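Local coordinates for tail fiber protein (Acinetobacter phage AM24, PDB 5W5P) that serves as a trimeric tailspike of the phage, probably recognising and breaking down the capsular polysaccharide of its Acinetobacter baumannii host, at residues 331-336 against 367-372; 283-288 against 310-315; 73-78 against 94-99. All blocks are in the same frame, centred on the assembly; numbering follows the deposited sequence.

Interaction 1: residues 331-336 against 367-372; sequences GTFIGN and VTFIGN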
loop_
_atom_site.group_PDB
_atom_site.type_symbol
_atom_site.label_atom_id
_atom_site.label_comp_id
_atom_site.label_asym_id
_atom_site.label_seq_id
_atom_site.Cartn_x
_atom_site.Cartn_y
_atom_site.Cartn_z
ATOM N N GLY A 331 -1.128 0.289 -12.887
ATOM C CA GLY A 331 -0.046 0.965 -12.189
ATOM C C GLY A 331 -0.554 1.639 -10.927
ATOM O O GLY A 331 -1.677 2.145 -10.889
ATOM N N THR A 332 0.284 1.633 -9.890
ATOM C CA THR A 332 -0.024 2.302 -8.634
ATOM C C THR A 332 1.214 3.032 -8.132
ATOM O O THR A 332 2.328 2.510 -8.217
ATOM C CB THR A 332 -0.528 1.306 -7.571
ATOM O OG1 THR A 332 0.221 0.088 -7.653
ATOM C CG2 THR A 332 -2.017 1.002 -7.770
ATOM N N PHE A 333 1.015 4.251 -7.629
ATOM C CA PHE A 333 2.086 5.068 -7.051
ATOM C C PHE A 333 1.530 5.706 -5.778
ATOM O O PHE A 333 0.858 6.739 -5.845
ATOM C CB PHE A 333 2.578 6.134 -8.025
ATOM C CG PHE A 333 3.104 5.583 -9.326
ATOM C CD1 PHE A 333 2.230 5.202 -10.335
ATOM C CD2 PHE A 333 4.470 5.473 -9.554
ATOM C CE1 PHE A 333 2.693 4.705 -11.530
ATOM C CE2 PHE A 333 4.942 4.974 -10.755
ATOM C CZ PHE A 333 4.046 4.590 -11.746
ATOM N N ILE A 334 1.826 5.104 -4.626
ATOM C CA ILE A 334 1.192 5.453 -3.361
ATOM C C ILE A 334 2.251 5.981 -2.402
ATOM O O ILE A 334 3.169 5.250 -2.007
ATOM C CB ILE A 334 0.445 4.261 -2.745
ATOM C CG1 ILE A 334 -0.443 3.582 -3.797
ATOM C CG2 ILE A 334 -0.332 4.695 -1.495
ATOM C CD1 ILE A 334 -1.349 2.502 -3.240
ATOM N N GLY A 335 2.122 7.249 -2.020
ATOM C CA GLY A 335 2.863 7.767 -0.888
ATOM C C GLY A 335 4.329 8.040 -1.118
ATOM O O GLY A 335 5.108 8.020 -0.165
ATOM N N ASN A 336 4.737 8.296 -2.357
ATOM C CA ASN A 336 6.131 8.627 -2.603
ATOM C C ASN A 336 6.466 10.008 -2.045
ATOM O O ASN A 336 5.594 10.855 -1.830
ATOM C CB ASN A 336 6.445 8.570 -4.095
ATOM C CG ASN A 336 6.497 7.154 -4.615
ATOM O OD1 ASN A 336 7.296 6.339 -4.145
ATOM N ND2 ASN A 336 5.624 6.839 -5.570
ATOM N N VAL A 367 -4.218 3.554 -13.931
ATOM C CA VAL A 367 -3.093 4.043 -13.140
ATOM C C VAL A 367 -3.637 4.971 -12.064
ATOM O O VAL A 367 -4.450 5.856 -12.355
ATOM C CB VAL A 367 -2.048 4.779 -14.009
ATOM C CG1 VAL A 367 -0.802 5.105 -13.194
ATOM C CG2 VAL A 367 -1.685 3.960 -15.238
ATOM N N THR A 368 -3.192 4.776 -10.821
ATOM C CA THR A 368 -3.712 5.538 -9.691
ATOM C C THR A 368 -2.568 6.113 -8.872
ATOM O O THR A 368 -1.657 5.380 -8.472
ATOM C CB THR A 368 -4.604 4.665 -8.803
ATOM O OG1 THR A 368 -5.539 3.952 -9.621
ATOM C CG2 THR A 368 -5.367 5.525 -7.804
ATOM N N PHE A 369 -2.628 7.420 -8.613
ATOM C CA PHE A 369 -1.665 8.131 -7.775
ATOM C C PHE A 369 -2.356 8.561 -6.489
ATOM O O PHE A 369 -3.302 9.351 -6.531
ATOM C CB PHE A 369 -1.103 9.354 -8.497
ATOM C CG PHE A 369 -0.325 9.022 -9.730
ATOM C CD1 PHE A 369 -0.972 8.807 -10.937
ATOM C CD2 PHE A 369 1.058 8.923 -9.683
ATOM C CE1 PHE A 369 -0.257 8.501 -12.076
ATOM C CE2 PHE A 369 1.784 8.619 -10.822
ATOM C CZ PHE A 369 1.126 8.408 -12.021
ATOM N N ILE A 370 -1.879 8.056 -5.352
ATOM C CA ILE A 370 -2.484 8.333 -4.054
ATOM C C ILE A 370 -1.404 8.837 -3.106
ATOM O O ILE A 370 -0.393 8.159 -2.897
ATOM C CB ILE A 370 -3.173 7.090 -3.466
ATOM C CG1 ILE A 370 -4.192 6.523 -4.460
ATOM C CG2 ILE A 370 -3.837 7.428 -2.138
ATOM C CD1 ILE A 370 -4.752 5.192 -4.056
ATOM N N GLY A 371 -1.614 10.028 -2.548
ATOM C CA GLY A 371 -0.839 10.479 -1.405
ATOM C C GLY A 371 0.629 10.762 -1.644
ATOM O O GLY A 371 1.430 10.653 -0.712
ATOM N N ASN A 372 1.007 11.130 -2.862
ATOM C CA ASN A 372 2.380 11.520 -3.146
ATOM C C ASN A 372 2.595 12.991 -2.813
ATOM O O ASN A 372 1.669 13.803 -2.885
ATOM C CB ASN A 372 2.719 11.271 -4.617
ATOM C CG ASN A 372 2.518 9.829 -5.022
ATOM O OD1 ASN A 372 3.394 8.993 -4.812
ATOM N ND2 ASN A 372 1.360 9.526 -5.597
HETATM O O HOH W 1 -4.502 1.925 -10.770
#
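Phe333 and Phe369 sit side by side on neighbouring parallel strands, their rings only 10° from parallel but slid apart. The parallel register puts both side chains on one face, and matching first torsions (chi1 -59° and -63°, CG anti to the carbonyl carbon) make them lean the same way, bringing Phe333 CD1 within 3.5 Å of Phe369 CE2. Val367 CG1 closes on the edge of the Phe333 ring. Polar bonds carry this tight part on to the strand ends: Phe333 O is gripped twice, by Ile370 N at 3.1 Å and by Asn372 ND2 at 2.8 Å, from opposite faces of the carbonyl plane. The other end of that amide, Asn372 OD1, accepts Asn336 N at 2.9 Å; Asn336 ND2 adds a weak bond to it, its main partner being Cys311 O. Gly335 and Gly371, both at positive phi, turn the chain here. Between the two strands the face bearing Thr332 and Thr368 is looser, though buried: the threonine side chains barely meet, another subunit packs on both, and water 1 bridges Gly331 O and Thr368 OG1. Ile334 CG2 approaches Ile370 CB at 4.2 Å, and both isoleucines pack against their counterparts in other subunits. On the opposite face the phenylalanines lie against Ile353 of strand 353-354, and Phe369 stacks on Phe408, continuing the aromatic row to the next strand of the parallel beta-helix.

Interaction 2: residues 283-288 against 310-315; sequences TVSRNF and RCDGNL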
loop_
_atom_site.group_PDB
_atom_site.type_symbol
_atom_site.label_atom_id
_atom_site.label_comp_id
_atom_site.label_asym_id
_atom_site.label_seq_id
_atom_site.Cartn_x
_atom_site.Cartn_y
_atom_site.Cartn_z
ATOM N N THR A 283 8.009 -4.090 -8.842
ATOM C CA THR A 283 7.792 -3.395 -7.579
ATOM C C THR A 283 9.048 -2.619 -7.218
ATOM O O THR A 283 10.143 -3.191 -7.184
ATOM C CB THR A 283 7.439 -4.369 -6.447
ATOM O OG1 THR A 283 6.387 -5.245 -6.875
ATOM C CG2 THR A 283 6.989 -3.599 -5.217
ATOM N N VAL A 284 8.893 -1.316 -6.972
ATOM C CA VAL A 284 10.000 -0.494 -6.497
ATOM C C VAL A 284 9.474 0.403 -5.384
ATOM O O VAL A 284 8.995 1.513 -5.643
ATOM C CB VAL A 284 10.627 0.326 -7.642
ATOM C CG1 VAL A 284 11.771 1.171 -7.117
ATOM C CG2 VAL A 284 11.105 -0.586 -8.778
ATOM N N SER A 285 9.559 -0.068 -4.137
ATOM C CA SER A 285 8.892 0.581 -3.017
ATOM C C SER A 285 9.826 0.737 -1.822
ATOM O O SER A 285 10.679 -0.118 -1.560
ATOM C CB SER A 285 7.652 -0.208 -2.584
ATOM O OG SER A 285 6.697 -0.281 -3.626
ATOM N N ARG A 286 9.642 1.847 -1.096
ATOM C CA ARG A 286 10.257 2.072 0.214
ATOM C C ARG A 286 11.787 2.010 0.143
ATOM O O ARG A 286 12.448 1.386 0.973
ATOM C CB ARG A 286 9.708 1.083 1.252
ATOM C CG ARG A 286 8.226 1.282 1.582
ATOM C CD ARG A 286 7.599 0.036 2.207
ATOM N NE ARG A 286 7.173 -0.943 1.205
ATOM C CZ ARG A 286 5.980 -0.945 0.611
ATOM N NH1 ARG A 286 5.082 -0.021 0.912
ATOM N NH2 ARG A 286 5.681 -1.873 -0.288
ATOM N N ASN A 287 12.354 2.689 -0.849
ATOM C CA ASN A 287 13.797 2.812 -0.985
ATOM C C ASN A 287 14.227 4.246 -0.704
ATOM O O ASN A 287 13.565 5.195 -1.128
ATOM C CB ASN A 287 14.273 2.411 -2.387
ATOM C CG ASN A 287 13.835 1.020 -2.785
ATOM O OD1 ASN A 287 12.788 0.839 -3.417
ATOM N ND2 ASN A 287 14.648 0.030 -2.450
ATOM N N PHE A 288 15.346 4.399 0.001
ATOM C CA PHE A 288 15.947 5.708 0.257
ATOM C C PHE A 288 16.871 6.047 -0.912
ATOM O O PHE A 288 18.013 5.586 -0.967
ATOM C CB PHE A 288 16.718 5.692 1.575
ATOM C CG PHE A 288 15.860 5.445 2.789
ATOM C CD1 PHE A 288 14.593 6.004 2.885
ATOM C CD2 PHE A 288 16.324 4.658 3.839
ATOM C CE1 PHE A 288 13.804 5.788 4.002
ATOM C CE2 PHE A 288 15.540 4.437 4.962
ATOM C CZ PHE A 288 14.276 5.006 5.042
ATOM N N ARG A 310 4.217 -1.092 -9.232
ATOM C CA ARG A 310 3.895 -0.381 -8.003
ATOM C C ARG A 310 5.154 0.330 -7.543
ATOM O O ARG A 310 6.227 -0.281 -7.494
ATOM C CB ARG A 310 3.387 -1.321 -6.898
ATOM C CG ARG A 310 2.401 -2.377 -7.356
ATOM C CD ARG A 310 3.115 -3.602 -7.912
ATOM N NE ARG A 310 2.296 -4.801 -7.784
ATOM C CZ ARG A 310 2.557 -5.951 -8.396
ATOM N NH1 ARG A 310 1.749 -6.990 -8.234
ATOM N NH2 ARG A 310 3.624 -6.060 -9.173
ATOM N N CYS A 311 5.029 1.616 -7.227
ATOM C CA CYS A 311 6.128 2.407 -6.678
ATOM C C CYS A 311 5.573 3.175 -5.483
ATOM O O CYS A 311 4.950 4.228 -5.654
ATOM C CB CYS A 311 6.717 3.344 -7.729
ATOM S SG CYS A 311 7.341 2.515 -9.225
ATOM N N ASP A 312 5.797 2.650 -4.277
ATOM C CA ASP A 312 5.173 3.170 -3.069
ATOM C C ASP A 312 6.218 3.583 -2.037
ATOM O O ASP A 312 7.254 2.929 -1.890
ATOM C CB ASP A 312 4.226 2.133 -2.454
ATOM C CG ASP A 312 3.186 1.631 -3.443
ATOM O OD1 ASP A 312 2.833 2.387 -4.375
ATOM O OD2 ASP A 312 2.715 0.482 -3.283
ATOM N N GLY A 313 5.936 4.676 -1.330
ATOM C CA GLY A 313 6.720 5.073 -0.174
ATOM C C GLY A 313 8.203 5.261 -0.407
ATOM O O GLY A 313 8.986 5.157 0.544
ATOM N N ASN A 314 8.620 5.536 -1.641
ATOM C CA ASN A 314 10.024 5.789 -1.921
ATOM C C ASN A 314 10.423 7.191 -1.468
ATOM O O ASN A 314 9.593 8.094 -1.335
ATOM C CB ASN A 314 10.317 5.648 -3.413
ATOM C CG ASN A 314 10.291 4.211 -3.882
ATOM O OD1 ASN A 314 11.161 3.411 -3.532
ATOM N ND2 ASN A 314 9.295 3.878 -4.695
ATOM N N LEU A 315 11.722 7.360 -1.228
ATOM C CA LEU A 315 12.337 8.674 -1.103
ATOM C C LEU A 315 13.061 8.981 -2.406
ATOM O O LEU A 315 13.788 8.128 -2.928
ATOM C CB LEU A 315 13.303 8.718 0.080
ATOM C CG LEU A 315 14.381 9.802 0.153
ATOM C CD1 LEU A 315 13.800 11.120 0.596
ATOM C CD2 LEU A 315 15.472 9.365 1.119
HETATM O O HOH W 2 4.665 -1.543 -3.168
HETATM O O HOH W 3 2.077 -0.313 -0.424
#
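Asn314 reaches across to Val284 and Asn287 with both ends of its amide. ND2 gives Val284 O a short, nearly straight bond (2.6 Å, 175° at the hydrogen), with the acceptor in the amide plane, while OD1 takes Asn287 N at 3.0 Å. On the strand side of this clamp Val284 N donates to Arg310 O; on the far side Leu315 N returns to Asn287 O at 2.8 Å. Between them Arg286 N meets Asp312 O at 2.7 Å. The Ser285 hydroxyl stands in for a backbone carbonyl: with chi1 at -62° OG is beside its own nitrogen and receives Asp312 N at 3.1 Å. Gly313, having no side chain, lets Arg286 CG lie close against its backbone. Two waters donate to Asp312 OD2, one also close to Ser285 OG and the other weakly bonded to Arg286 NH1. Farther out, the Arg286 chain bends at chi3 (-83°), laying one face of its guanidinium along Ser285 CB, 3.4 Å from the plane and toward the rim. Its NE forms a salt bridge with Glu263, and Ile334 N of the next coil takes Asp312 OD1. Each Arg286 also lies close to Arg286 of both other subunits, with Glu263 of a neighbouring subunit against it. The clustered positive charge is therefore probably offset by the glutamates, and amide and hydroxyl groups appear to replace missing backbone bonds in the turn.

Interaction 3: residues 73-78 against 94-99; sequences FYADTS and DGTRWK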
loop_
_atom_site.group_PDB
_atom_site.type_symbol
_atom_site.label_atom_id
_atom_site.label_comp_id
_atom_site.label_asym_id
_atom_site.label_seq_id
_atom_site.Cartn_x
_atom_site.Cartn_y
_atom_site.Cartn_z
ATOM N N PHE A 73 39.207 -28.407 8.548
ATOM C CA PHE A 73 39.224 -29.415 7.497
ATOM C C PHE A 73 39.349 -30.790 8.140
ATOM O O PHE A 73 40.161 -30.979 9.052
ATOM C CB PHE A 73 40.382 -29.178 6.517
ATOM C CG PHE A 73 40.205 -27.962 5.650
ATOM C CD1 PHE A 73 40.595 -26.708 6.098
ATOM C CD2 PHE A 73 39.643 -28.073 4.386
ATOM C CE1 PHE A 73 40.429 -25.589 5.301
ATOM C CE2 PHE A 73 39.475 -26.955 3.586
ATOM C CZ PHE A 73 39.869 -25.713 4.045
ATOM N N TYR A 74 38.547 -31.744 7.677
ATOM C CA TYR A 74 38.610 -33.111 8.172
ATOM C C TYR A 74 39.070 -34.045 7.062
ATOM O O TYR A 74 38.716 -33.863 5.894
ATOM C CB TYR A 74 37.261 -33.574 8.741
ATOM C CG TYR A 74 36.223 -33.961 7.715
ATOM C CD1 TYR A 74 35.439 -32.991 7.093
ATOM C CD2 TYR A 74 36.006 -35.294 7.384
ATOM C CE1 TYR A 74 34.475 -33.332 6.158
ATOM C CE2 TYR A 74 35.050 -35.650 6.452
ATOM C CZ TYR A 74 34.283 -34.663 5.841
ATOM O OH TYR A 74 33.325 -35.012 4.912
ATOM N N ALA A 75 39.875 -35.035 7.437
ATOM C CA ALA A 75 40.420 -36.000 6.483
ATOM C C ALA A 75 39.353 -37.048 6.199
ATOM O O ALA A 75 39.094 -37.930 7.019
ATOM C CB ALA A 75 41.697 -36.633 7.023
ATOM N N ASP A 76 38.724 -36.946 5.030
ATOM C CA ASP A 76 37.698 -37.898 4.605
ATOM C C ASP A 76 38.397 -39.142 4.071
ATOM O O ASP A 76 38.763 -39.224 2.895
ATOM C CB ASP A 76 36.787 -37.268 3.558
ATOM C CG ASP A 76 35.535 -38.081 3.312
ATOM O OD1 ASP A 76 35.373 -39.139 3.954
ATOM O OD2 ASP A 76 34.714 -37.663 2.471
ATOM N N THR A 77 38.580 -40.129 4.956
ATOM C CA THR A 77 39.303 -41.345 4.592
ATOM C C THR A 77 38.561 -42.177 3.553
ATOM O O THR A 77 39.196 -42.956 2.835
ATOM C CB THR A 77 39.573 -42.200 5.837
ATOM O OG1 THR A 77 39.894 -41.352 6.948
ATOM C CG2 THR A 77 40.733 -43.149 5.588
ATOM N N SER A 78 37.239 -42.021 3.450
ATOM C CA SER A 78 36.459 -42.770 2.473
ATOM C C SER A 78 36.587 -42.217 1.057
ATOM O O SER A 78 36.244 -42.922 0.101
ATOM C CB SER A 78 34.983 -42.786 2.882
ATOM O OG SER A 78 34.442 -41.474 2.920
ATOM N N ASP A 94 49.911 -36.831 -0.047
ATOM C CA ASP A 94 49.644 -38.227 0.282
ATOM C C ASP A 94 48.334 -38.743 -0.308
ATOM O O ASP A 94 48.040 -39.935 -0.161
ATOM C CB ASP A 94 49.631 -38.406 1.801
ATOM C CG ASP A 94 48.522 -37.612 2.480
ATOM O OD1 ASP A 94 47.945 -36.701 1.842
ATOM O OD2 ASP A 94 48.238 -37.895 3.665
ATOM N N GLY A 95 47.547 -37.890 -0.959
ATOM C CA GLY A 95 46.267 -38.283 -1.506
ATOM C C GLY A 95 45.081 -38.059 -0.592
ATOM O O GLY A 95 43.945 -38.321 -1.006
ATOM N N THR A 96 45.308 -37.586 0.633
ATOM C CA THR A 96 44.219 -37.349 1.568
ATOM C C THR A 96 43.307 -36.244 1.056
ATOM O O THR A 96 43.769 -35.150 0.712
ATOM C CB THR A 96 44.770 -36.971 2.943
ATOM O OG1 THR A 96 45.466 -38.090 3.510
ATOM C CG2 THR A 96 43.641 -36.562 3.871
ATOM N N ARG A 97 42.007 -36.532 1.004
ATOM C CA ARG A 97 41.006 -35.532 0.642
ATOM C C ARG A 97 40.576 -34.807 1.909
ATOM O O ARG A 97 39.833 -35.353 2.729
ATOM C CB ARG A 97 39.820 -36.177 -0.064
ATOM C CG ARG A 97 39.920 -36.111 -1.574
ATOM C CD ARG A 97 40.765 -37.264 -2.102
ATOM N NE ARG A 97 41.021 -37.147 -3.535
ATOM C CZ ARG A 97 42.041 -37.724 -4.159
ATOM N NH1 ARG A 97 42.911 -38.456 -3.477
ATOM N NH2 ARG A 97 42.187 -37.567 -5.466
ATOM N N TRP A 98 41.057 -33.576 2.067
ATOM C CA TRP A 98 40.628 -32.695 3.144
ATOM C C TRP A 98 39.395 -31.915 2.697
ATOM O O TRP A 98 39.391 -31.303 1.624
ATOM C CB TRP A 98 41.754 -31.732 3.533
ATOM C CG TRP A 98 42.971 -32.408 4.126
ATOM C CD1 TRP A 98 44.111 -32.776 3.468
ATOM C CD2 TRP A 98 43.162 -32.789 5.496
ATOM N NE1 TRP A 98 44.991 -33.365 4.341
ATOM C CE2 TRP A 98 44.434 -33.381 5.592
ATOM C CE3 TRP A 98 42.380 -32.682 6.649
ATOM C CZ2 TRP A 98 44.942 -33.867 6.795
ATOM C CZ3 TRP A 98 42.888 -33.167 7.843
ATOM C CH2 TRP A 98 44.152 -33.751 7.906
ATOM N N LYS A 99 38.349 -31.939 3.516
ATOM C CA LYS A 99 37.101 -31.252 3.209
ATOM C C LYS A 99 36.777 -30.252 4.307
ATOM O O LYS A 99 36.834 -30.578 5.496
ATOM C CB LYS A 99 35.945 -32.244 3.027
ATOM C CG LYS A 99 36.303 -33.363 2.086
ATOM C CD LYS A 99 35.168 -34.321 1.801
ATOM C CE LYS A 99 35.387 -34.977 0.440
ATOM N NZ LYS A 99 34.617 -36.244 0.337
#
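Lys99 pairs with Tyr74 through two backbone bonds, Tyr74 N to Lys99 O at 3.0 Å and Lys99 N to Tyr74 O at 3.1 Å, so the amide and carbonyl of both residues are used. Beyond the non-hydrogen-bonded pair Ala75-Trp98, Asp76 N is satisfied by Arg97 O, again at 3.0 Å. The carboxylate of Asp76 has its two oxygens taken by different partners. OD2 meets Lys99 NZ on its anti side in a 2.6 Å salt bridge, and OD1 accepts the Ser78 hydroxyl on its syn side. Lys99 reaches Asp76 with a chain extended beyond CG, running past the Tyr74 ring, whose CE1 touches Lys99 CB at 3.6 Å; Tyr74 comes there with CG in the crowded position between its backbone N and carbonyl carbon (chi1 78°). Asp79 adds a second salt bridge, so two carboxylates share the ammonium, probably favouring its charged form. Before the strand, Asp94 OD1 receives Thr96 N in an Asx turn and Asp94 OD2 receives Thr96 OG1. Arg97 NH1 bonds Gly95 O, and its NE goes to Ser82 O. The other face is apolar: Ala75 CB sits over the six-membered ring of Trp98, 3.9 Å from its centroid in a CH-pi contact, and Thr96 CG2 lies over the same face. Leu45 of helix 42-46 touches both Phe73 and Trp98. Such a pairing, polar on one face and apolar on the other, is that of the two central strands, 71-75 and 97-100, of a small four-stranded antiparallel sheet packed on a helix.

Interaction 3 comes first along the chain, then interaction 2, then interaction 1. The last two have centres 10 Å apart and touch directly: Ile334 O meets Gly313 N at 2.9 Å, a probable hydrogen bond. They are successive steps of one parallel beta-helix, with strands 279-285, 306-310, 331-339 and 365-375 side by side in chain order, and both also touch other subunits, so this part of the beta-helix lies at the trimer interface. Interaction 3 lies about 60 Å from interaction 1 and 51 Å from interaction 2, between centres, in a separate antiparallel sheet nearer the N-terminus, where no other chain touches its segments.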